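Local coordinates for protein ATP-dependent DNA helicase (PDB 5V9X) that is a superfamily 2 helicase that tracks along single-stranded DNA and uses ATP hydrolysis to unwind RNA:DNA duplexes in the 3'-to-5' direction, at residues Pro136-Ser144 and Met155-Thr166; Val287-Ala297 and Leu371-Thr382. All coordinates share one frame; numbering follows the deposited sequence.

Contact 1: Pro136-Ser144 and Met155-Thr166; sequences PSITVGVRS and MIANPPDVLITT. With nucleotides of chain B.
Arg143, whose backbone N bonds to Ile164 O, turns one edge of its guanidinium to the DNA: OP1 of DG12 of chain B lies in the plane of the group, 2.5 Å from Arg143 NH2, with 148° at the hydrogen. The side chain leaves the strand with CG anti to the backbone N (chi1 167°), then bends at chi2 to bring the group to the phosphate. Beside it, Thr165 OG1 donates to Arg143 O at 2.9 Å, a side-chain-to-backbone bond that adds to the ladder. One residue on, the Thr166 hydroxyl approaches OP1 of DC10 of chain B as a hydrogen-bond donor, at a modelled length too short to be trusted, and also caps Ser169 N, at the start of the next helix.

Strands 140-143 and 162-165 run parallel, 24° apart, with Gly141 N and O bonded to Val162 O and Ile164 N. Gly141 has no side chain, and the Pro160 ring lies over it, its CB 3.4 Å from Gly141 N. Met155 reaches from the end of helix 149-157 and sets CE 3.3 Å from Val142 O. The other face carries Val140, Val142, Val162 and Ile164; Val140 CG1 meets Ile164 CD1 at 3.9 Å, and helices 107-116 and 118-130 cover this side. At the far end Thr139 OG1 accepts a hydrogen bond from Asp161 N at 2.6 Å, and Asp161 OD2 receives a weak bond from Thr139 N.

This is a beta-alpha-beta unit at the edge of the first RecA-like domain, and the sequence at Thr165-Thr166 fits helicase motif Ib. Because Arg143 and Thr166 meet phosphate oxygens and not bases, this edge probably grips the strand with little regard to base sequence.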
loop_
_atom_site.group_PDB
_atom_site.type_symbol
_atom_site.label_atom_id
_atom_site.label_comp_id
_atom_site.label_asym_id
_atom_site.label_seq_id
_atom_site.Cartn_x
_atom_site.Cartn_y
_atom_site.Cartn_z
ATOM N N PRO A 136 -18.065 35.519 0.185
ATOM C CA PRO A 136 -17.567 34.798 1.357
ATOM C C PRO A 136 -16.050 34.695 1.346
ATOM O O PRO A 136 -15.409 34.659 0.293
ATOM C CB PRO A 136 -18.214 33.414 1.220
ATOM C CG PRO A 136 -18.428 33.253 -0.243
ATOM C CD PRO A 136 -18.756 34.629 -0.763
ATOM N N SER A 137 -15.476 34.658 2.546
ATOM C CA SER A 137 -14.033 34.516 2.731
ATOM C C SER A 137 -13.783 33.143 3.344
ATOM O O SER A 137 -13.974 32.945 4.547
ATOM C CB SER A 137 -13.470 35.629 3.609
ATOM O OG SER A 137 -13.523 35.276 4.981
ATOM N N ILE A 138 -13.353 32.199 2.513
ATOM C CA ILE A 138 -13.106 30.822 2.927
ATOM C C ILE A 138 -11.620 30.545 2.741
ATOM O O ILE A 138 -11.118 30.544 1.608
ATOM C CB ILE A 138 -13.961 29.825 2.134
ATOM C CG1 ILE A 138 -15.446 30.033 2.449
ATOM C CG2 ILE A 138 -13.528 28.399 2.424
ATOM C CD1 ILE A 138 -16.381 29.262 1.541
ATOM N N THR A 139 -10.916 30.306 3.844
ATOM C CA THR A 139 -9.482 30.060 3.807
ATOM C C THR A 139 -9.194 28.569 3.663
ATOM O O THR A 139 -9.961 27.718 4.122
ATOM C CB THR A 139 -8.809 30.603 5.069
ATOM O OG1 THR A 139 -9.454 30.064 6.229
ATOM C CG2 THR A 139 -8.905 32.115 5.112
ATOM N N VAL A 140 -8.076 28.260 3.006
ATOM C CA VAL A 140 -7.659 26.886 2.733
ATOM C C VAL A 140 -6.161 26.787 2.987
ATOM O O VAL A 140 -5.378 27.531 2.385
ATOM C CB VAL A 140 -7.975 26.455 1.288
ATOM C CG1 VAL A 140 -7.554 25.010 1.063
ATOM C CG2 VAL A 140 -9.455 26.646 0.970
ATOM N N GLY A 141 -5.756 25.866 3.862
ATOM C CA GLY A 141 -4.358 25.681 4.171
ATOM C C GLY A 141 -3.947 24.228 4.024
ATOM O O GLY A 141 -4.765 23.313 4.114
ATOM N N VAL A 142 -2.651 24.034 3.787
ATOM C CA VAL A 142 -2.054 22.707 3.678
ATOM C C VAL A 142 -0.963 22.593 4.731
ATOM O O VAL A 142 -0.053 23.432 4.784
ATOM C CB VAL A 142 -1.482 22.439 2.278
ATOM C CG1 VAL A 142 -0.742 21.109 2.256
ATOM C CG2 VAL A 142 -2.590 22.431 1.256
ATOM N N ARG A 143 -1.049 21.556 5.560
ATOM C CA ARG A 143 -0.024 21.247 6.549
ATOM C C ARG A 143 0.517 19.854 6.257
ATOM O O ARG A 143 -0.182 18.855 6.461
ATOM C CB ARG A 143 -0.577 21.335 7.969
ATOM C CG ARG A 143 0.333 20.722 9.022
ATOM C CD ARG A 143 1.702 21.389 9.063
ATOM N NE ARG A 143 2.621 20.651 9.922
ATOM C CZ ARG A 143 2.626 20.729 11.249
ATOM N NH1 ARG A 143 1.761 21.515 11.874
ATOM N NH2 ARG A 143 3.496 20.018 11.955
ATOM N N SER A 144 1.753 19.792 5.771
ATOM C CA SER A 144 2.454 18.534 5.556
ATOM C C SER A 144 3.888 18.717 6.033
ATOM O O SER A 144 4.241 19.743 6.621
ATOM C CB SER A 144 2.388 18.112 4.083
ATOM O OG SER A 144 3.245 18.918 3.290
ATOM N N MET A 155 -0.090 29.275 10.406
ATOM C CA MET A 155 -1.309 28.479 10.339
ATOM C C MET A 155 -1.868 28.130 11.711
ATOM O O MET A 155 -2.998 27.634 11.792
ATOM C CB MET A 155 -1.061 27.195 9.546
ATOM C CG MET A 155 -1.108 27.390 8.046
ATOM S SD MET A 155 -1.121 25.828 7.161
ATOM C CE MET A 155 0.523 25.238 7.522
ATOM N N ILE A 156 -1.110 28.356 12.778
ATOM C CA ILE A 156 -1.635 28.194 14.129
ATOM C C ILE A 156 -2.161 29.517 14.668
ATOM O O ILE A 156 -3.167 29.550 15.382
ATOM C CB ILE A 156 -0.544 27.598 15.040
ATOM C CG1 ILE A 156 -0.120 26.223 14.518
ATOM C CG2 ILE A 156 -1.033 27.495 16.476
ATOM C CD1 ILE A 156 1.122 25.671 15.179
ATOM N N ALA A 157 -1.497 30.621 14.317
ATOM C CA ALA A 157 -1.987 31.937 14.707
ATOM C C ALA A 157 -3.280 32.281 13.982
ATOM O O ALA A 157 -4.163 32.936 14.550
ATOM C CB ALA A 157 -0.921 32.995 14.428
ATOM N N ASN A 158 -3.411 31.850 12.729
ATOM C CA ASN A 158 -4.582 32.150 11.904
ATOM C C ASN A 158 -4.970 30.889 11.148
ATOM O O ASN A 158 -4.701 30.756 9.948
ATOM C CB ASN A 158 -4.293 33.307 10.946
ATOM C CG ASN A 158 -5.308 34.425 11.059
ATOM O OD1 ASN A 158 -5.350 35.144 12.060
ATOM N ND2 ASN A 158 -6.125 34.590 10.023
ATOM N N PRO A 159 -5.613 29.938 11.823
ATOM C CA PRO A 159 -5.877 28.650 11.191
ATOM C C PRO A 159 -6.839 28.799 10.031
ATOM O O PRO A 159 -7.727 29.672 10.043
ATOM C CB PRO A 159 -6.485 27.817 12.328
ATOM C CG PRO A 159 -7.060 28.826 13.264
ATOM C CD PRO A 159 -6.133 30.000 13.199
ATOM N N PRO A 160 -6.702 27.967 9.004
ATOM C CA PRO A 160 -7.611 28.042 7.859
ATOM C C PRO A 160 -8.938 27.353 8.142
ATOM O O PRO A 160 -9.050 26.475 8.999
ATOM C CB PRO A 160 -6.839 27.313 6.755
ATOM C CG PRO A 160 -6.019 26.307 7.498
ATOM C CD PRO A 160 -5.647 26.956 8.811
ATOM N N ASP A 161 -9.958 27.775 7.391
ATOM C CA ASP A 161 -11.271 27.150 7.521
ATOM C C ASP A 161 -11.245 25.712 7.022
ATOM O O ASP A 161 -11.895 24.835 7.602
ATOM C CB ASP A 161 -12.319 27.964 6.763
ATOM C CG ASP A 161 -12.500 29.358 7.332
ATOM O OD1 ASP A 161 -12.177 29.571 8.520
ATOM O OD2 ASP A 161 -12.974 30.244 6.588
ATOM N N VAL A 162 -10.499 25.450 5.953
ATOM C CA VAL A 162 -10.318 24.108 5.412
ATOM C C VAL A 162 -8.854 23.735 5.600
ATOM O O VAL A 162 -7.972 24.302 4.944
ATOM C CB VAL A 162 -10.720 24.025 3.934
ATOM C CG1 VAL A 162 -10.467 22.623 3.395
ATOM C CG2 VAL A 162 -12.175 24.429 3.751
ATOM N N LEU A 163 -8.589 22.785 6.490
ATOM C CA LEU A 163 -7.239 22.288 6.715
ATOM C C LEU A 163 -7.039 21.001 5.926
ATOM O O LEU A 163 -7.792 20.036 6.098
ATOM C CB LEU A 163 -6.969 22.045 8.200
ATOM C CG LEU A 163 -5.530 21.621 8.495
ATOM C CD1 LEU A 163 -4.561 22.740 8.133
ATOM C CD2 LEU A 163 -5.362 21.206 9.949
ATOM N N ILE A 164 -6.031 20.995 5.060
ATOM C CA ILE A 164 -5.630 19.822 4.294
ATOM C C ILE A 164 -4.326 19.311 4.888
ATOM O O ILE A 164 -3.393 20.093 5.103
ATOM C CB ILE A 164 -5.463 20.160 2.802
ATOM C CG1 ILE A 164 -6.790 20.637 2.206
ATOM C CG2 ILE A 164 -4.924 18.966 2.043
ATOM C CD1 ILE A 164 -6.662 21.184 0.801
ATOM N N THR A 165 -4.258 18.012 5.163
ATOM C CA THR A 165 -3.092 17.463 5.845
ATOM C C THR A 165 -3.008 15.963 5.576
ATOM O O THR A 165 -3.795 15.402 4.809
ATOM C CB THR A 165 -3.151 17.762 7.347
ATOM O OG1 THR A 165 -1.981 17.238 7.985
ATOM C CG2 THR A 165 -4.390 17.134 7.975
ATOM N N THR A 166 -2.039 15.322 6.215
ATOM C CA THR A 166 -1.798 13.890 6.164
ATOM C C THR A 166 -2.126 13.250 7.509
ATOM O O THR A 166 -2.293 13.944 8.518
ATOM C CB THR A 166 -0.332 13.613 5.799
ATOM O OG1 THR A 166 0.528 14.181 6.795
ATOM C CG2 THR A 166 0.003 14.203 4.436
ATOM P P DC B 10 4.046 14.250 6.144
ATOM O OP1 DC B 10 2.918 14.748 6.964
ATOM O OP2 DC B 10 4.458 14.979 4.925
ATOM O "O5'" DC B 10 5.341 14.133 7.066
ATOM C "C5'" DC B 10 5.226 13.662 8.389
ATOM C "C4'" DC B 10 6.592 13.578 9.033
ATOM O "O4'" DC B 10 7.295 12.417 8.531
ATOM C "C3'" DC B 10 7.504 14.780 8.757
ATOM O "O3'" DC B 10 7.937 15.340 9.972
ATOM C "C2'" DC B 10 8.675 14.189 7.967
ATOM C "C1'" DC B 10 8.654 12.742 8.419
ATOM N N1 DC B 10 9.293 11.808 7.454
ATOM C C2 DC B 10 10.116 10.786 7.933
ATOM O O2 DC B 10 10.287 10.676 9.154
ATOM N N3 DC B 10 10.699 9.941 7.045
ATOM C C4 DC B 10 10.484 10.098 5.736
ATOM N N4 DC B 10 11.080 9.244 4.897
ATOM C C5 DC B 10 9.648 11.139 5.230
ATOM C C6 DC B 10 9.080 11.962 6.115
ATOM P P DG B 12 5.610 19.966 14.606
ATOM O OP1 DG B 12 4.188 19.656 14.340
ATOM O OP2 DG B 12 6.342 20.907 13.729
ATOM O "O5'" DG B 12 5.717 20.490 16.102
ATOM C "C5'" DG B 12 5.470 19.597 17.165
ATOM C "C4'" DG B 12 6.149 20.077 18.423
ATOM O "O4'" DG B 12 7.579 20.096 18.215
ATOM C "C3'" DG B 12 5.747 21.484 18.860
ATOM O "O3'" DG B 12 5.292 21.449 20.195
ATOM C "C2'" DG B 12 7.025 22.317 18.707
ATOM C "C1'" DG B 12 8.127 21.270 18.756
ATOM N N9 DG B 12 9.293 21.623 17.955
ATOM C C8 DG B 12 9.293 22.213 16.713
ATOM N N7 DG B 12 10.490 22.406 16.229
ATOM C C5 DG B 12 11.337 21.907 17.212
ATOM C C6 DG B 12 12.751 21.841 17.248
ATOM O O6 DG B 12 13.559 22.225 16.391
ATOM N N1 DG B 12 13.209 21.262 18.429
ATOM C C2 DG B 12 12.403 20.803 19.446
ATOM N N2 DG B 12 13.030 20.275 20.508
ATOM N N3 DG B 12 11.077 20.858 19.423
ATOM C C4 DG B 12 10.615 21.420 18.280
#

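Contact 2: Val287-Ala297 and Leu371-Thr382; sequences VEAHNSSIVFA and LKSGRLRAVVAT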
loop_
_atom_site.group_PDB
_atom_site.type_symbol
_atom_site.label_atom_id
_atom_site.label_comp_id
_atom_site.label_asym_id
_atom_site.label_seq_id
_atom_site.Cartn_x
_atom_site.Cartn_y
_atom_site.Cartn_z
ATOM N N VAL A 287 4.730 8.320 -25.454
ATOM C CA VAL A 287 4.692 9.687 -24.936
ATOM C C VAL A 287 4.596 10.681 -26.085
ATOM O O VAL A 287 3.751 11.583 -26.079
ATOM C CB VAL A 287 5.919 9.968 -24.050
ATOM C CG1 VAL A 287 5.938 11.428 -23.629
ATOM C CG2 VAL A 287 5.915 9.066 -22.829
ATOM N N GLU A 288 5.462 10.526 -27.091
ATOM C CA GLU A 288 5.444 11.423 -28.243
ATOM C C GLU A 288 4.111 11.393 -28.979
ATOM O O GLU A 288 3.790 12.347 -29.694
ATOM C CB GLU A 288 6.584 11.067 -29.202
ATOM C CG GLU A 288 7.975 11.407 -28.675
ATOM C CD GLU A 288 9.089 10.978 -29.620
ATOM O OE1 GLU A 288 8.829 10.156 -30.526
ATOM O OE2 GLU A 288 10.229 11.465 -29.454
ATOM N N ALA A 289 3.340 10.349 -28.783
ATOM C CA ALA A 289 2.060 10.254 -29.424
ATOM C C ALA A 289 0.903 10.770 -28.589
ATOM O O ALA A 289 -0.206 10.843 -29.080
ATOM C CB ALA A 289 1.810 8.822 -29.806
ATOM N N HIS A 290 1.155 11.135 -27.338
ATOM C CA HIS A 290 0.105 11.597 -26.436
ATOM C C HIS A 290 0.524 12.872 -25.775
ATOM O O HIS A 290 1.695 13.128 -25.680
ATOM C CB HIS A 290 -0.156 10.581 -25.335
ATOM C CG HIS A 290 -0.791 9.316 -25.798
ATOM N ND1 HIS A 290 -0.060 8.208 -26.144
ATOM C CD2 HIS A 290 -2.086 8.970 -25.937
ATOM C CE1 HIS A 290 -0.877 7.237 -26.492
ATOM N NE2 HIS A 290 -2.113 7.674 -26.373
ATOM N N ASN A 291 -0.423 13.674 -25.313
ATOM C CA ASN A 291 -0.062 14.936 -24.699
ATOM C C ASN A 291 0.740 14.896 -23.428
ATOM O O ASN A 291 1.808 15.444 -23.372
ATOM C CB ASN A 291 -1.342 15.648 -24.317
ATOM C CG ASN A 291 -2.100 16.143 -25.499
ATOM O OD1 ASN A 291 -1.639 17.021 -26.205
ATOM N ND2 ASN A 291 -3.278 15.597 -25.718
ATOM N N SER A 292 0.272 14.164 -22.440
ATOM C CA SER A 292 0.970 14.066 -21.180
ATOM C C SER A 292 0.754 12.667 -20.733
ATOM O O SER A 292 -0.318 12.150 -20.833
ATOM C CB SER A 292 0.441 15.051 -20.160
ATOM O OG SER A 292 1.225 16.219 -20.102
ATOM N N SER A 293 1.787 12.070 -20.199
ATOM C CA SER A 293 1.741 10.679 -19.786
ATOM C C SER A 293 2.421 10.532 -18.435
ATOM O O SER A 293 3.412 11.212 -18.150
ATOM C CB SER A 293 2.418 9.773 -20.816
ATOM O OG SER A 293 2.006 10.106 -22.130
ATOM N N ILE A 294 1.876 9.652 -17.602
ATOM C CA ILE A 294 2.495 9.269 -16.341
ATOM C C ILE A 294 3.014 7.848 -16.499
ATOM O O ILE A 294 2.239 6.923 -16.772
ATOM C CB ILE A 294 1.516 9.371 -15.163
ATOM C CG1 ILE A 294 0.946 10.785 -15.054
ATOM C CG2 ILE A 294 2.208 8.978 -13.867
ATOM C CD1 ILE A 294 -0.102 10.930 -13.970
ATOM N N VAL A 295 4.323 7.678 -16.345
ATOM C CA VAL A 295 4.954 6.366 -16.336
ATOM C C VAL A 295 5.207 5.992 -14.882
ATOM O O VAL A 295 5.958 6.680 -14.180
ATOM C CB VAL A 295 6.258 6.363 -17.150
ATOM C CG1 VAL A 295 6.841 4.958 -17.222
ATOM C CG2 VAL A 295 6.016 6.918 -18.546
ATOM N N PHE A 296 4.573 4.920 -14.419
ATOM C CA PHE A 296 4.721 4.472 -13.041
ATOM C C PHE A 296 5.799 3.401 -12.953
ATOM O O PHE A 296 5.773 2.419 -13.703
ATOM C CB PHE A 296 3.401 3.936 -12.484
ATOM C CG PHE A 296 2.433 5.009 -12.070
ATOM C CD1 PHE A 296 2.650 5.748 -10.917
ATOM C CD2 PHE A 296 1.298 5.272 -12.824
ATOM C CE1 PHE A 296 1.758 6.739 -10.525
ATOM C CE2 PHE A 296 0.403 6.260 -12.440
ATOM C CZ PHE A 296 0.633 6.995 -11.289
ATOM N N ALA A 297 6.742 3.596 -12.035
ATOM C CA ALA A 297 7.774 2.620 -11.725
ATOM C C ALA A 297 7.614 2.176 -10.279
ATOM O O ALA A 297 7.260 2.979 -9.410
ATOM C CB ALA A 297 9.173 3.200 -11.952
ATOM N N LEU A 371 2.999 19.622 -14.919
ATOM C CA LEU A 371 2.069 18.576 -15.325
ATOM C C LEU A 371 0.634 19.085 -15.323
ATOM O O LEU A 371 -0.149 18.752 -16.221
ATOM C CB LEU A 371 2.202 17.366 -14.399
ATOM C CG LEU A 371 1.355 16.131 -14.712
ATOM C CD1 LEU A 371 1.735 15.552 -16.064
ATOM C CD2 LEU A 371 1.516 15.091 -13.617
ATOM N N LYS A 372 0.278 19.891 -14.318
ATOM C CA LYS A 372 -1.060 20.466 -14.249
ATOM C C LYS A 372 -1.380 21.297 -15.485
ATOM O O LYS A 372 -2.532 21.327 -15.933
ATOM C CB LYS A 372 -1.190 21.316 -12.982
ATOM C CG LYS A 372 -2.616 21.675 -12.592
ATOM C CD LYS A 372 -3.375 20.454 -12.102
ATOM C CE LYS A 372 -4.669 20.834 -11.406
ATOM N NZ LYS A 372 -5.329 19.646 -10.795
ATOM N N SER A 373 -0.377 21.964 -16.057
ATOM C CA SER A 373 -0.570 22.828 -17.214
ATOM C C SER A 373 -0.267 22.134 -18.537
ATOM O O SER A 373 -0.429 22.751 -19.595
ATOM C CB SER A 373 0.301 24.081 -17.081
ATOM O OG SER A 373 1.676 23.740 -17.045
ATOM N N GLY A 374 0.165 20.876 -18.509
ATOM C CA GLY A 374 0.512 20.176 -19.726
ATOM C C GLY A 374 1.855 20.539 -20.316
ATOM O O GLY A 374 2.235 19.959 -21.341
ATOM N N ARG A 375 2.583 21.484 -19.710
ATOM C CA ARG A 375 3.921 21.823 -20.190
ATOM C C ARG A 375 4.834 20.602 -20.191
ATOM O O ARG A 375 5.683 20.452 -21.077
ATOM C CB ARG A 375 4.526 22.928 -19.324
ATOM C CG ARG A 375 3.835 24.273 -19.426
ATOM C CD ARG A 375 4.438 25.121 -20.529
ATOM N NE ARG A 375 3.822 26.443 -20.594
ATOM C CZ ARG A 375 4.044 27.323 -21.564
ATOM N NH1 ARG A 375 4.872 27.025 -22.557
ATOM N NH2 ARG A 375 3.437 28.502 -21.543
ATOM N N LEU A 376 4.673 19.725 -19.205
ATOM C CA LEU A 376 5.491 18.528 -19.069
ATOM C C LEU A 376 4.775 17.353 -19.727
ATOM O O LEU A 376 3.640 17.028 -19.364
ATOM C CB LEU A 376 5.766 18.241 -17.593
ATOM C CG LEU A 376 6.637 17.032 -17.258
ATOM C CD1 LEU A 376 8.059 17.225 -17.771
ATOM C CD2 LEU A 376 6.621 16.773 -15.755
ATOM N N ARG A 377 5.441 16.716 -20.688
ATOM C CA ARG A 377 4.809 15.671 -21.481
ATOM C C ARG A 377 4.897 14.293 -20.846
ATOM O O ARG A 377 4.100 13.413 -21.195
ATOM C CB ARG A 377 5.425 15.624 -22.882
ATOM C CG ARG A 377 5.220 16.897 -23.677
ATOM C CD ARG A 377 5.410 16.641 -25.154
ATOM N NE ARG A 377 4.386 15.743 -25.681
ATOM C CZ ARG A 377 4.437 15.188 -26.887
ATOM N NH1 ARG A 377 5.467 15.433 -27.686
ATOM N NH2 ARG A 377 3.465 14.382 -27.293
ATOM N N ALA A 378 5.838 14.079 -19.930
ATOM C CA ALA A 378 5.963 12.795 -19.260
ATOM C C ALA A 378 6.531 13.010 -17.867
ATOM O O ALA A 378 7.421 13.843 -17.670
ATOM C CB ALA A 378 6.855 11.832 -20.051
ATOM N N VAL A 379 6.003 12.259 -16.904
ATOM C CA VAL A 379 6.546 12.201 -15.554
ATOM C C VAL A 379 6.674 10.736 -15.167
ATOM O O VAL A 379 5.737 9.953 -15.362
ATOM C CB VAL A 379 5.673 12.969 -14.540
ATOM C CG1 VAL A 379 4.204 12.612 -14.708
ATOM C CG2 VAL A 379 6.136 12.691 -13.114
ATOM N N VAL A 380 7.837 10.361 -14.646
ATOM C CA VAL A 380 8.097 9.002 -14.185
ATOM C C VAL A 380 7.971 9.010 -12.669
ATOM O O VAL A 380 8.849 9.523 -11.966
ATOM C CB VAL A 380 9.476 8.504 -14.634
ATOM C CG1 VAL A 380 9.642 7.031 -14.293
ATOM C CG2 VAL A 380 9.667 8.740 -16.125
ATOM N N ALA A 381 6.888 8.439 -12.154
ATOM C CA ALA A 381 6.548 8.563 -10.746
ATOM C C ALA A 381 6.447 7.201 -10.071
ATOM O O ALA A 381 6.271 6.165 -10.719
ATOM C CB ALA A 381 5.227 9.320 -10.564
ATOM N N THR A 382 6.565 7.224 -8.747
ATOM C CA THR A 382 6.236 6.082 -7.909
ATOM C C THR A 382 4.760 6.185 -7.517
ATOM O O THR A 382 3.979 6.879 -8.176
ATOM C CB THR A 382 7.162 6.036 -6.691
ATOM O OG1 THR A 382 7.021 7.247 -5.936
ATOM C CG2 THR A 382 8.611 5.872 -7.125
#
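Ile294 lies alongside Val379, the two side chains pointing the same way with their CG1 atoms 3.8 Å apart. Its other branch, CG2, sits on one face of the Phe296 ring, offset toward the rim. That ring turns its edge to the chain just past strand 378-381: Phe296 CE1 is 3.2 Å from Thr382 O, which lies in the ring plane. On the opposite face of the sheet, Val295 rests beside Val380, and Val287 CG1 drops from helix 276-288 onto Ala378 CB at 3.7 Å.

Just before strand 378-381, Arg377 makes several polar contacts. A bend at chi3 (65°) carries its guanidinium to the backbone of Glu288-Asn291, about the C-terminal end of that helix, where NH2 bonds His290 O at 2.7 Å and Glu288 O at 3.2 Å, standing above both carbonyl planes; a weak third bond runs from NE to Asn291 O. Carbonyls gathered here would probably favour a cation. Ser292 OG donates to Leu376 O at 2.7 Å, just ahead of the ladder bond from Ser293 N; the parallel ladder then runs unbroken to Ala297 N, the strands 21° apart.

Strand 292-296 is inside the sheet of the second RecA-like domain, between 378-381 and 394-400; the first segment carries a sequence resembling motif IV, and the second leads into what is probably motif V. Where strand 378-381 ends, Thr382 OG1 bonds a DNA phosphate. Helix 361-372 packs on the side of Ile294 and Val379, Leu371 approaching Ile294 through its CD2; helix 300-318 covers Val380 and Ala297.

The contacts lie in two seven-stranded parallel sheets with the same strand order 3-4-2-5-6-1-7, as expected of the paired RecA-like domains of a helicase, but pair different neighbours; no element belongs to both. Contact 1 joins the third and fourth strands, at the sheet's edge, and is partly buried. Contact 2 joins the second and fourth, further in, and is the more deeply buried. Their arginines have different partners: Arg143 the DNA, Arg377 backbone carbonyls. Both nonetheless send a threonine to a DNA phosphate from just past a strand's C-terminal end. Their centres lie about 30 Å apart and they do not touch.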